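Local coordinates for assembly chaperone of ribosomal protein L4 (Acl4) (Chaetomium thermophilum, PDB 5TQB) that acts as a dedicated assembly chaperone for ribosomal protein L4, which it probably shields within a superhelical array of TPR-type helices, at residues A66-V71 and P85-W90; Q50-V53 and D59-R62; E249-L254 and R300-Q305; S233-L238 and W265-Y270. One frame throughout, in Å; residues are numbered along the deposited sequence.

Contact 1. Residues A66-V71 and P85-W90; sequences AAAVKV and PEKFLW
Val69 and Ala68 pack against Lys87 and Phe88 in a buried apolar contact between the second helix of a predicted tetratricopeptide repeat (helix 58-71) and helix 86-94, which follows it in the stack after the short helix 79-82. The two axes approach to 9.3 Å and run broadly antiparallel at 135° within the alpha-helical, TPR-type array, with side chains filling the space between them. Much of that space is taken by the aliphatic part of Lys87. Its CD lies 3.6 Å from Ala68 CB, and the small alanine side chain lets the lysine pass close to the backbone, with CE 3.7 Å from Ala68 O. The chain also crosses Val69 obliquely, where CG2 stands 4.0 Å from Lys87 CD. CG of Lys87 projects between its own backbone N and carbonyl carbon (chi1 56°), and the chain stays extended until it turns at chi4 (-71°). Beyond that turn NZ is gripped by Gly84 O and Gly82 O, with Asp72 a long, weak ionic partner, so the charge sits at the loop leading into helix 86-94 while the methylenes serve the core. Replacing Lys87 with an alanine would probably open a gap between helix 86-94 and Ala68 and Val69, and leave the Gly84 and Gly82 carbonyls without their shared donor. Lys87 CG also lies over one face of the Phe88 ring, offset toward its rim. The same ring is reached obliquely by Val69, whose CG1 and CG2 each lie 4.1 Å from Phe88 CE1.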
loop_
_atom_site.group_PDB
_atom_site.type_symbol
_atom_site.label_atom_id
_atom_site.label_comp_id
_atom_site.label_asym_id
_atom_site.label_seq_id
_atom_site.Cartn_x
_atom_site.Cartn_y
_atom_site.Cartn_z
ATOM N N ALA B 66 -3.130 14.813 21.722
ATOM C CA ALA B 66 -2.709 15.144 23.083
ATOM C C ALA B 66 -3.911 15.446 23.981
ATOM O O ALA B 66 -3.963 15.017 25.136
ATOM C CB ALA B 66 -1.761 16.332 23.063
ATOM N N ALA B 67 -4.873 16.191 23.445
ATOM C CA ALA B 67 -6.080 16.531 24.190
ATOM C C ALA B 67 -6.897 15.274 24.470
ATOM O O ALA B 67 -7.535 15.157 25.514
ATOM C CB ALA B 67 -6.906 17.541 23.420
ATOM N N ALA B 68 -6.867 14.330 23.537
ATOM C CA ALA B 68 -7.572 13.069 23.714
ATOM C C ALA B 68 -6.988 12.290 24.888
ATOM O O ALA B 68 -7.721 11.649 25.648
ATOM C CB ALA B 68 -7.511 12.247 22.437
ATOM N N VAL B 69 -5.670 12.357 25.044
ATOM C CA VAL B 69 -5.001 11.674 26.147
ATOM C C VAL B 69 -5.405 12.283 27.484
ATOM O O VAL B 69 -5.684 11.565 28.442
ATOM C CB VAL B 69 -3.469 11.730 25.990
ATOM C CG1 VAL B 69 -2.764 11.232 27.251
ATOM C CG2 VAL B 69 -3.041 10.902 24.795
ATOM N N LYS B 70 -5.433 13.610 27.548
ATOM C CA LYS B 70 -5.783 14.297 28.782
ATOM C C LYS B 70 -7.198 13.939 29.231
ATOM O O LYS B 70 -7.510 14.009 30.415
ATOM C CB LYS B 70 -5.638 15.811 28.611
ATOM C CG LYS B 70 -4.189 16.272 28.531
ATOM C CD LYS B 70 -4.070 17.705 28.032
ATOM C CE LYS B 70 -2.625 18.064 27.721
ATOM N NZ LYS B 70 -2.521 19.263 26.843
ATOM N N VAL B 71 -8.041 13.539 28.283
ATOM C CA VAL B 71 -9.407 13.107 28.582
ATOM C C VAL B 71 -9.457 11.647 29.040
ATOM O O VAL B 71 -10.360 11.258 29.773
ATOM C CB VAL B 71 -10.316 13.278 27.342
ATOM C CG1 VAL B 71 -11.668 12.607 27.542
ATOM C CG2 VAL B 71 -10.505 14.751 27.022
ATOM N N PRO B 85 -6.253 2.973 22.038
ATOM C CA PRO B 85 -4.805 3.148 22.211
ATOM C C PRO B 85 -4.134 3.922 21.073
ATOM O O PRO B 85 -2.971 4.313 21.206
ATOM C CB PRO B 85 -4.288 1.708 22.254
ATOM C CG PRO B 85 -5.289 0.925 21.483
ATOM C CD PRO B 85 -6.612 1.578 21.730
ATOM N N GLU B 86 -4.873 4.142 19.987
ATOM C CA GLU B 86 -4.356 4.771 18.774
ATOM C C GLU B 86 -3.677 6.106 19.055
ATOM O O GLU B 86 -2.614 6.399 18.498
ATOM C CB GLU B 86 -5.501 4.966 17.770
ATOM C CG GLU B 86 -5.105 5.636 16.459
ATOM C CD GLU B 86 -6.300 5.960 15.571
ATOM O OE1 GLU B 86 -7.343 5.285 15.702
ATOM O OE2 GLU B 86 -6.195 6.897 14.746
ATOM N N LYS B 87 -4.287 6.910 19.919
ATOM C CA LYS B 87 -3.757 8.235 20.235
ATOM C C LYS B 87 -2.357 8.194 20.865
ATOM O O LYS B 87 -1.547 9.096 20.642
ATOM C CB LYS B 87 -4.723 8.996 21.148
ATOM C CG LYS B 87 -5.083 8.280 22.440
ATOM C CD LYS B 87 -6.189 9.024 23.183
ATOM C CE LYS B 87 -6.616 8.305 24.455
ATOM N NZ LYS B 87 -7.382 7.053 24.184
ATOM N N PHE B 88 -2.070 7.160 21.652
ATOM C CA PHE B 88 -0.753 7.031 22.270
ATOM C C PHE B 88 0.294 6.738 21.207
ATOM O O PHE B 88 1.391 7.297 21.230
ATOM C CB PHE B 88 -0.747 5.919 23.323
ATOM C CG PHE B 88 -1.699 6.154 24.458
ATOM C CD1 PHE B 88 -1.391 7.054 25.461
ATOM C CD2 PHE B 88 -2.902 5.474 24.520
ATOM C CE1 PHE B 88 -2.269 7.274 26.507
ATOM C CE2 PHE B 88 -3.782 5.687 25.563
ATOM C CZ PHE B 88 -3.463 6.589 26.559
ATOM N N LEU B 89 -0.062 5.866 20.269
ATOM C CA LEU B 89 0.863 5.418 19.236
ATOM C C LEU B 89 1.190 6.549 18.273
ATOM O O LEU B 89 2.329 6.670 17.814
ATOM C CB LEU B 89 0.283 4.219 18.478
ATOM C CG LEU B 89 -0.218 3.064 19.355
ATOM C CD1 LEU B 89 -0.765 1.930 18.498
ATOM C CD2 LEU B 89 0.873 2.546 20.285
ATOM N N TRP B 90 0.198 7.384 17.971
ATOM C CA TRP B 90 0.424 8.514 17.077
ATOM C C TRP B 90 1.304 9.576 17.717
ATOM O O TRP B 90 2.113 10.199 17.035
ATOM C CB TRP B 90 -0.898 9.141 16.629
ATOM C CG TRP B 90 -1.426 8.540 15.366
ATOM C CD1 TRP B 90 -2.549 7.781 15.226
ATOM C CD2 TRP B 90 -0.838 8.629 14.063
ATOM N NE1 TRP B 90 -2.702 7.397 13.918
ATOM C CE2 TRP B 90 -1.667 7.907 13.182
ATOM C CE3 TRP B 90 0.306 9.254 13.555
ATOM C CZ2 TRP B 90 -1.388 7.789 11.822
ATOM C CZ3 TRP B 90 0.578 9.138 12.201
ATOM C CH2 TRP B 90 -0.265 8.412 11.351
#

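Contact 2. Residues Q50-V53 and D59-R62; sequences QIHV and DAAR
His52 and Ala61 bring their CA atoms to within 5.1 Å, a very close approach of two helices that face each other across the tight turn of a TPR helical hairpin. Helices 41-54 and 58-71 form the predicted repeat, and alanines make the closeness possible: Ala61 stands where TPR sequences characteristically carry a small residue. Val53 CG2 lies 3.7 Å from Ala61 CB, and the CB of His52 rests 3.9 Å from Ala61 N, almost on the backbone. The imidazole, with CG turned anti to its carbonyl carbon (chi1 -75°), swings along the hairpin to Ala60, whose CB approaches CD2 obliquely at 3.6 Å. Its ND1 is bonded to Leu48 O one turn back in the same helix, which fixes the ring's rotation, and Tyr64 meets the ring as well. Arg62 and Asp59 are on another side of helix 58-71, where the arginine also bridges to Glu96 and bonds to Leu94 O. Within the helix, Arg62 NH1 reaches Asp59 OD1 at 3.2 Å (156° at the hydrogen); the oxygen lies nearly in the guanidinium plane, whereas the nitrogen stands 44° out of the carboxylate plane.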
loop_
_atom_site.group_PDB
_atom_site.type_symbol
_atom_site.label_atom_id
_atom_site.label_comp_id
_atom_site.label_asym_id
_atom_site.label_seq_id
_atom_site.Cartn_x
_atom_site.Cartn_y
_atom_site.Cartn_z
ATOM N N GLN B 50 -6.938 11.885 13.519
ATOM C CA GLN B 50 -6.813 11.108 12.285
ATOM C C GLN B 50 -6.985 12.000 11.064
ATOM O O GLN B 50 -6.246 11.885 10.089
ATOM C CB GLN B 50 -7.882 10.010 12.209
ATOM C CG GLN B 50 -7.859 8.986 13.326
ATOM C CD GLN B 50 -9.109 8.111 13.348
ATOM O OE1 GLN B 50 -10.022 8.295 12.549
ATOM N NE2 GLN B 50 -9.147 7.155 14.269
ATOM N N ILE B 51 -7.976 12.882 11.120
ATOM C CA ILE B 51 -8.322 13.714 9.975
ATOM C C ILE B 51 -7.182 14.649 9.619
ATOM O O ILE B 51 -6.831 14.795 8.450
ATOM C CB ILE B 51 -9.603 14.533 10.241
ATOM C CG1 ILE B 51 -10.812 13.600 10.308
ATOM C CG2 ILE B 51 -9.829 15.574 9.143
ATOM C CD1 ILE B 51 -12.062 14.232 10.931
ATOM N N HIS B 52 -6.603 15.281 10.630
ATOM C CA HIS B 52 -5.537 16.238 10.393
ATOM C C HIS B 52 -4.219 15.549 10.042
ATOM O O HIS B 52 -3.338 16.162 9.443
ATOM C CB HIS B 52 -5.398 17.172 11.592
ATOM C CG HIS B 52 -6.489 18.195 11.668
ATOM N ND1 HIS B 52 -7.753 17.901 12.134
ATOM C CD2 HIS B 52 -6.515 19.498 11.304
ATOM C CE1 HIS B 52 -8.504 18.986 12.072
ATOM N NE2 HIS B 52 -7.777 19.969 11.572
ATOM N N VAL B 53 -4.091 14.274 10.396
ATOM C CA VAL B 53 -2.950 13.478 9.954
ATOM C C VAL B 53 -3.077 13.256 8.460
ATOM O O VAL B 53 -2.124 13.439 7.708
ATOM C CB VAL B 53 -2.887 12.111 10.681
ATOM C CG1 VAL B 53 -2.255 11.026 9.801
ATOM C CG2 VAL B 53 -2.127 12.240 11.987
ATOM N N ASP B 59 0.952 19.299 13.246
ATOM C CA ASP B 59 0.912 20.047 14.496
ATOM C C ASP B 59 -0.503 20.119 15.064
ATOM O O ASP B 59 -0.690 20.117 16.281
ATOM C CB ASP B 59 1.484 21.449 14.294
ATOM C CG ASP B 59 2.945 21.426 13.885
ATOM O OD1 ASP B 59 3.806 21.281 14.778
ATOM O OD2 ASP B 59 3.232 21.549 12.673
ATOM N N ALA B 60 -1.494 20.186 14.180
ATOM C CA ALA B 60 -2.887 20.140 14.601
ATOM C C ALA B 60 -3.194 18.744 15.111
ATOM O O ALA B 60 -3.859 18.572 16.134
ATOM C CB ALA B 60 -3.807 20.496 13.446
ATOM N N ALA B 61 -2.690 17.747 14.393
ATOM C CA ALA B 61 -2.887 16.354 14.768
ATOM C C ALA B 61 -2.320 16.049 16.153
ATOM O O ALA B 61 -2.934 15.313 16.927
ATOM C CB ALA B 61 -2.267 15.446 13.739
ATOM N N ARG B 62 -1.157 16.618 16.467
ATOM C CA ARG B 62 -0.523 16.377 17.760
ATOM C C ARG B 62 -1.364 16.957 18.894
ATOM O O ARG B 62 -1.571 16.309 19.923
ATOM C CB ARG B 62 0.893 16.967 17.798
ATOM C CG ARG B 62 1.638 16.675 19.094
ATOM C CD ARG B 62 3.044 17.290 19.127
ATOM N NE ARG B 62 3.866 16.891 17.982
ATOM C CZ ARG B 62 4.099 17.646 16.910
ATOM N NH1 ARG B 62 3.582 18.866 16.808
ATOM N NH2 ARG B 62 4.856 17.180 15.927
#

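Contact 3. Residues E249-L254 and R300-Q305; sequences EVTERL and RKWLRQ. With EDO (1,2-ethanediol), chain F; EDO (1,2-ethanediol), chain G.
Trp302 drives the far end of its six-membered ring against Thr251, and this one indole carries nearly the whole contact. CH2 points at the backbone of the opposing helix, 3.6 Å from Thr251 O, with the oxygen at the ring edge and near its plane, so that the weakly positive C-H rim meets a carbonyl. The threonine side chain adds its flank: CB lies 4.1 Å from Trp302 CH2 and OG1 lies 4.0 Å from the same carbon. With the two CA atoms nearest each other, those of Glu252 and Trp302, still 10.4 Å apart, a long aromatic side chain bridges helices that are not consecutive in the all-helical, TPR-like stack. In the next shell, Thr251 OG1 stands between its backbone N and carbonyl carbon (chi1 54°), a position from which it bonds to Ala247 O and Leu248 O of the preceding turn. It is also bonded by Arg272 NH2, and the same arginine makes a cation-pi contact with Trp302, while Trp265 meets the indole edge-to-face. A leucine in place of Trp302 would probably fall short of Thr251 and leave both Arg272 and Trp265 without their aromatic partner. Ethanediol, probably from the crystallisation liquor, bonds weakly to Glu252 O, and a second molecule bonds weakly to Gln305 NE2. Trp302 thus links helix 291-313 to helix 244-257 past helix 262-281, which supplies Arg272 and Trp265; Leu303 packs on helix 318-333, and Val250 packs on helix 228-240.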
loop_
_atom_site.group_PDB
_atom_site.type_symbol
_atom_site.label_atom_id
_atom_site.label_comp_id
_atom_site.label_asym_id
_atom_site.label_seq_id
_atom_site.Cartn_x
_atom_site.Cartn_y
_atom_site.Cartn_z
ATOM N N GLU B 249 10.565 -8.048 -7.541
ATOM C CA GLU B 249 9.141 -8.365 -7.548
ATOM C C GLU B 249 8.364 -7.418 -6.637
ATOM O O GLU B 249 7.310 -6.903 -7.021
ATOM C CB GLU B 249 8.922 -9.817 -7.119
ATOM C CG GLU B 249 9.524 -10.828 -8.089
ATOM C CD GLU B 249 9.438 -12.261 -7.590
ATOM O OE1 GLU B 249 9.349 -12.466 -6.358
ATOM O OE2 GLU B 249 9.461 -13.185 -8.433
ATOM N N VAL B 250 8.894 -7.174 -5.443
ATOM C CA VAL B 250 8.247 -6.271 -4.496
ATOM C C VAL B 250 8.179 -4.840 -5.042
ATOM O O VAL B 250 7.149 -4.177 -4.902
ATOM C CB VAL B 250 8.948 -6.285 -3.118
ATOM C CG1 VAL B 250 8.292 -5.295 -2.155
ATOM C CG2 VAL B 250 8.915 -7.683 -2.523
ATOM N N THR B 251 9.256 -4.365 -5.668
ATOM C CA THR B 251 9.269 -3.000 -6.205
ATOM C C THR B 251 8.336 -2.839 -7.407
ATOM O O THR B 251 7.819 -1.748 -7.652
ATOM C CB THR B 251 10.695 -2.520 -6.613
ATOM O OG1 THR B 251 11.296 -3.455 -7.517
ATOM C CG2 THR B 251 11.577 -2.346 -5.392
ATOM N N GLU B 252 8.122 -3.916 -8.156
ATOM C CA GLU B 252 7.242 -3.850 -9.314
ATOM C C GLU B 252 5.775 -3.756 -8.881
ATOM O O GLU B 252 5.005 -2.992 -9.463
ATOM C CB GLU B 252 7.463 -5.044 -10.242
ATOM C CG GLU B 252 6.796 -4.862 -11.597
ATOM C CD GLU B 252 7.360 -5.765 -12.679
ATOM O OE1 GLU B 252 8.586 -6.021 -12.674
ATOM O OE2 GLU B 252 6.574 -6.210 -13.545
ATOM N N ARG B 253 5.399 -4.519 -7.856
ATOM C CA ARG B 253 4.061 -4.423 -7.272
ATOM C C ARG B 253 3.825 -3.025 -6.712
ATOM O O ARG B 253 2.764 -2.439 -6.915
ATOM C CB ARG B 253 3.887 -5.460 -6.157
ATOM C CG ARG B 253 2.588 -5.344 -5.331
ATOM C CD ARG B 253 1.427 -6.093 -5.968
ATOM N NE ARG B 253 1.570 -7.541 -5.826
ATOM C CZ ARG B 253 1.230 -8.231 -4.740
ATOM N NH1 ARG B 253 0.721 -7.616 -3.678
ATOM N NH2 ARG B 253 1.403 -9.547 -4.713
ATOM N N LEU B 254 4.810 -2.495 -5.999
ATOM C CA LEU B 254 4.666 -1.180 -5.390
ATOM C C LEU B 254 4.395 -0.098 -6.433
ATOM O O LEU B 254 3.545 0.766 -6.224
ATOM C CB LEU B 254 5.900 -0.834 -4.556
ATOM C CG LEU B 254 6.026 -1.586 -3.226
ATOM C CD1 LEU B 254 7.413 -1.394 -2.620
ATOM C CD2 LEU B 254 4.960 -1.131 -2.237
ATOM N N ARG B 300 18.584 1.577 -15.597
ATOM C CA ARG B 300 18.644 2.931 -16.134
ATOM C C ARG B 300 17.241 3.509 -16.347
ATOM O O ARG B 300 17.002 4.691 -16.086
ATOM C CB ARG B 300 19.407 2.931 -17.456
ATOM C CG ARG B 300 19.899 4.298 -17.886
ATOM C CD ARG B 300 19.785 4.473 -19.391
ATOM N NE ARG B 300 20.423 3.390 -20.134
ATOM C CZ ARG B 300 20.229 3.157 -21.429
ATOM N NH1 ARG B 300 19.407 3.925 -22.130
ATOM N NH2 ARG B 300 20.853 2.150 -22.025
ATOM N N LYS B 301 16.322 2.674 -16.827
ATOM C CA LYS B 301 14.948 3.101 -17.091
ATOM C C LYS B 301 14.243 3.497 -15.798
ATOM O O LYS B 301 13.522 4.493 -15.753
ATOM C CB LYS B 301 14.165 1.988 -17.789
ATOM C CG LYS B 301 14.651 1.684 -19.199
ATOM C CD LYS B 301 14.001 0.428 -19.771
ATOM C CE LYS B 301 14.625 0.034 -21.108
ATOM N NZ LYS B 301 14.098 -1.258 -21.638
ATOM N N TRP B 302 14.459 2.714 -14.748
ATOM C CA TRP B 302 13.883 3.016 -13.446
ATOM C C TRP B 302 14.445 4.323 -12.891
ATOM O O TRP B 302 13.704 5.142 -12.344
ATOM C CB TRP B 302 14.142 1.866 -12.469
ATOM C CG TRP B 302 13.168 0.731 -12.601
ATOM C CD1 TRP B 302 13.074 -0.158 -13.631
ATOM C CD2 TRP B 302 12.151 0.360 -11.660
ATOM N NE1 TRP B 302 12.063 -1.057 -13.393
ATOM C CE2 TRP B 302 11.479 -0.760 -12.191
ATOM C CE3 TRP B 302 11.745 0.868 -10.423
ATOM C CZ2 TRP B 302 10.424 -1.384 -11.523
ATOM C CZ3 TRP B 302 10.693 0.250 -9.763
ATOM C CH2 TRP B 302 10.046 -0.863 -10.314
ATOM N N LEU B 303 15.752 4.527 -13.048
ATOM C CA LEU B 303 16.411 5.696 -12.479
ATOM C C LEU B 303 16.090 6.960 -13.266
ATOM O O LEU B 303 15.947 8.035 -12.690
ATOM C CB LEU B 303 17.923 5.478 -12.414
ATOM C CG LEU B 303 18.406 4.401 -11.439
ATOM C CD1 LEU B 303 19.894 4.154 -11.634
ATOM C CD2 LEU B 303 18.114 4.785 -9.995
ATOM N N ARG B 304 15.998 6.833 -14.585
ATOM C CA ARG B 304 15.559 7.945 -15.419
ATOM C C ARG B 304 14.170 8.363 -14.961
ATOM O O ARG B 304 13.899 9.546 -14.757
ATOM C CB ARG B 304 15.535 7.540 -16.895
ATOM C CG ARG B 304 16.920 7.399 -17.522
ATOM C CD ARG B 304 17.324 8.643 -18.298
ATOM N NE ARG B 304 18.709 8.578 -18.757
ATOM C CZ ARG B 304 19.119 7.917 -19.838
ATOM N NH1 ARG B 304 18.256 7.244 -20.589
ATOM N NH2 ARG B 304 20.403 7.923 -20.166
ATOM N N GLN B 305 13.305 7.374 -14.771
ATOM C CA GLN B 305 11.928 7.628 -14.373
ATOM C C GLN B 305 11.875 8.205 -12.965
ATOM O O GLN B 305 10.986 8.993 -12.644
ATOM C CB GLN B 305 11.112 6.341 -14.447
ATOM C CG GLN B 305 9.622 6.534 -14.194
ATOM C CD GLN B 305 8.965 7.426 -15.230
ATOM O OE1 GLN B 305 9.427 7.528 -16.367
ATOM N NE2 GLN B 305 7.878 8.077 -14.839
HETATM C C1 EDO F . 4.181 -1.213 -12.591
HETATM O O1 EDO F . 4.446 -2.593 -12.722
HETATM C C2 EDO F . 2.950 -0.850 -13.392
HETATM O O2 EDO F . 2.699 0.537 -13.282
HETATM C C1 EDO G . 5.159 5.659 -15.335
HETATM O O1 EDO G . 4.715 4.521 -14.628
HETATM C C2 EDO G . 4.630 6.916 -14.675
HETATM O O2 EDO G . 5.333 7.161 -13.474
#

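Contact 4. Residues S233-L238 and W265-Y270; sequences SLVRLL and WYLGGY
Leu267 meets Val235 and Arg236 from a helix whose flat groups are turned to other partners: the Tyr270 ring has Tyr266 OH over one face, 4.3 Å above the plane and offset toward the rim, and the Trp265 indole packs on helix 291-313 with NE1 bonded to Asp259 O. The contact itself is plain apolar packing within the all-helical, TPR-like stack, joining helix 228-240 to helix 262-281 across the intervening helix 244-257 in the chain order. The helices come close here, with the CA atoms of Val235 and Leu267 7.3 Å apart. Val235 directs CG1 into the interface, anti to its backbone N (chi1 171°), and places it 3.8 Å from Leu267 CB. Val235 also touches Val250 and Thr251 of helix 244-257, which ties three helices together at one valine. Arg236 contributes its aliphatic base, then bends at chi3, and its NH2 is bonded to the backbone of the second protein in the assembly. Tyr266 OH is likewise bonded to that backbone, as well as to His323, and Arg236 and Leu267 each pack on an aromatic side chain of the partner. These two residues therefore serve both the helix joint and the surface meeting the partner, consistent with chaperone binding of its client. The leucine fork straddles the two residues opposite: CD1 lies 4.1 Å from Val235 CG1, and CD2 lies 4.1 Å from Arg236 CG.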
loop_
_atom_site.group_PDB
_atom_site.type_symbol
_atom_site.label_atom_id
_atom_site.label_comp_id
_atom_site.label_asym_id
_atom_site.label_seq_id
_atom_site.Cartn_x
_atom_site.Cartn_y
_atom_site.Cartn_z
ATOM N N SER B 233 10.393 -0.317 3.532
ATOM C CA SER B 233 11.393 -0.765 4.492
ATOM C C SER B 233 11.873 -2.163 4.135
ATOM O O SER B 233 13.067 -2.477 4.248
ATOM C CB SER B 233 10.805 -0.751 5.902
ATOM O OG SER B 233 11.559 -1.551 6.796
ATOM N N LEU B 234 10.939 -2.996 3.688
ATOM C CA LEU B 234 11.265 -4.361 3.296
ATOM C C LEU B 234 12.287 -4.382 2.159
ATOM O O LEU B 234 13.261 -5.128 2.213
ATOM C CB LEU B 234 10.001 -5.110 2.879
ATOM C CG LEU B 234 10.216 -6.512 2.315
ATOM C CD1 LEU B 234 10.807 -7.431 3.379
ATOM C CD2 LEU B 234 8.915 -7.060 1.778
ATOM N N VAL B 235 12.063 -3.562 1.136
ATOM C CA VAL B 235 12.960 -3.525 -0.015
ATOM C C VAL B 235 14.389 -3.175 0.398
ATOM O O VAL B 235 15.345 -3.723 -0.151
ATOM C CB VAL B 235 12.468 -2.528 -1.079
ATOM C CG1 VAL B 235 13.506 -2.327 -2.168
ATOM C CG2 VAL B 235 11.178 -3.025 -1.704
ATOM N N ARG B 236 14.525 -2.258 1.355
ATOM C CA ARG B 236 15.835 -1.843 1.844
ATOM C C ARG B 236 16.521 -3.023 2.529
ATOM O O ARG B 236 17.719 -3.246 2.346
ATOM C CB ARG B 236 15.705 -0.660 2.809
ATOM C CG ARG B 236 15.291 0.654 2.146
ATOM C CD ARG B 236 14.832 1.704 3.169
ATOM N NE ARG B 236 15.889 2.094 4.110
ATOM C CZ ARG B 236 16.616 3.212 4.037
ATOM N NH1 ARG B 236 16.424 4.092 3.061
ATOM N NH2 ARG B 236 17.547 3.459 4.953
ATOM N N LEU B 237 15.747 -3.792 3.289
ATOM C CA LEU B 237 16.260 -4.994 3.936
ATOM C C LEU B 237 16.681 -6.049 2.914
ATOM O O LEU B 237 17.676 -6.740 3.110
ATOM C CB LEU B 237 15.212 -5.593 4.876
ATOM C CG LEU B 237 14.767 -4.738 6.067
ATOM C CD1 LEU B 237 13.685 -5.464 6.831
ATOM C CD2 LEU B 237 15.918 -4.407 6.980
ATOM N N LEU B 238 15.916 -6.175 1.833
ATOM C CA LEU B 238 16.180 -7.183 0.806
ATOM C C LEU B 238 17.449 -6.899 -0.003
ATOM O O LEU B 238 18.190 -7.821 -0.349
ATOM C CB LEU B 238 14.994 -7.283 -0.155
ATOM C CG LEU B 238 13.719 -7.947 0.366
ATOM C CD1 LEU B 238 12.629 -7.836 -0.681
ATOM C CD2 LEU B 238 13.959 -9.404 0.723
ATOM N N TRP B 265 10.992 4.204 -7.195
ATOM C CA TRP B 265 11.671 4.151 -8.484
ATOM C C TRP B 265 13.173 4.016 -8.241
ATOM O O TRP B 265 13.857 3.254 -8.917
ATOM C CB TRP B 265 11.376 5.392 -9.331
ATOM C CG TRP B 265 10.051 5.355 -10.043
ATOM C CD1 TRP B 265 8.967 6.149 -9.803
ATOM C CD2 TRP B 265 9.678 4.481 -11.116
ATOM N NE1 TRP B 265 7.942 5.824 -10.658
ATOM C CE2 TRP B 265 8.351 4.802 -11.474
ATOM C CE3 TRP B 265 10.333 3.458 -11.806
ATOM C CZ2 TRP B 265 7.667 4.134 -12.492
ATOM C CZ3 TRP B 265 9.654 2.796 -12.817
ATOM C CH2 TRP B 265 8.336 3.139 -13.153
ATOM N N TYR B 266 13.670 4.743 -7.249
ATOM C CA TYR B 266 15.075 4.675 -6.887
ATOM C C TYR B 266 15.466 3.286 -6.391
ATOM O O TYR B 266 16.434 2.699 -6.866
ATOM C CB TYR B 266 15.398 5.708 -5.812
ATOM C CG TYR B 266 16.788 5.554 -5.263
ATOM C CD1 TYR B 266 17.885 6.020 -5.971
ATOM C CD2 TYR B 266 17.008 4.928 -4.047
ATOM C CE1 TYR B 266 19.158 5.878 -5.481
ATOM C CE2 TYR B 266 18.275 4.773 -3.551
ATOM C CZ TYR B 266 19.350 5.252 -4.271
ATOM O OH TYR B 266 20.622 5.102 -3.767
ATOM N N LEU B 267 14.709 2.759 -5.438
ATOM C CA LEU B 267 15.030 1.462 -4.863
ATOM C C LEU B 267 15.005 0.361 -5.919
ATOM O O LEU B 267 15.859 -0.524 -5.915
ATOM C CB LEU B 267 14.079 1.135 -3.710
ATOM C CG LEU B 267 14.343 1.927 -2.424
ATOM C CD1 LEU B 267 13.204 1.723 -1.420
ATOM C CD2 LEU B 267 15.694 1.554 -1.795
ATOM N N GLY B 268 14.041 0.430 -6.831
ATOM C CA GLY B 268 13.931 -0.551 -7.898
ATOM C C GLY B 268 15.088 -0.426 -8.868
ATOM O O GLY B 268 15.632 -1.425 -9.344
ATOM N N GLY B 269 15.468 0.810 -9.164
ATOM C CA GLY B 269 16.608 1.067 -10.019
ATOM C C GLY B 269 17.905 0.596 -9.387
ATOM O O GLY B 269 18.761 0.016 -10.059
ATOM N N TYR B 270 18.047 0.845 -8.090
ATOM C CA TYR B 270 19.259 0.462 -7.379
ATOM C C TYR B 270 19.333 -1.050 -7.233
ATOM O O TYR B 270 20.401 -1.645 -7.395
ATOM C CB TYR B 270 19.320 1.126 -6.004
ATOM C CG TYR B 270 20.665 0.959 -5.331
ATOM C CD1 TYR B 270 20.793 0.225 -4.159
ATOM C CD2 TYR B 270 21.813 1.523 -5.883
ATOM C CE1 TYR B 270 22.024 0.067 -3.549
ATOM C CE2 TYR B 270 23.044 1.374 -5.280
ATOM C CZ TYR B 270 23.145 0.645 -4.111
ATOM O OH TYR B 270 24.369 0.489 -3.506
#

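In the fold
Along the chain, contact 2 comes first and closes before contact 1 opens; contacts 3 and 4 follow much later and interleave. Contacts 1 and 2 share helix 58-71, with centres 11 Å apart, and touch where Trp90 packs on Val53 and Glu86 probably bonds to Gln50. Contacts 3 and 4 are 9 Å apart between centres and meet where Trp302 lies against Trp265, Gly268 and Gly269, spanning four helices from 228-240 to 291-313. The two pairs stand well separated: the centres of contacts 1 and 4 are 33 Å apart. Each pair includes residues touching the second protein, consistent with an extended helical surface that meets the client at two separate places.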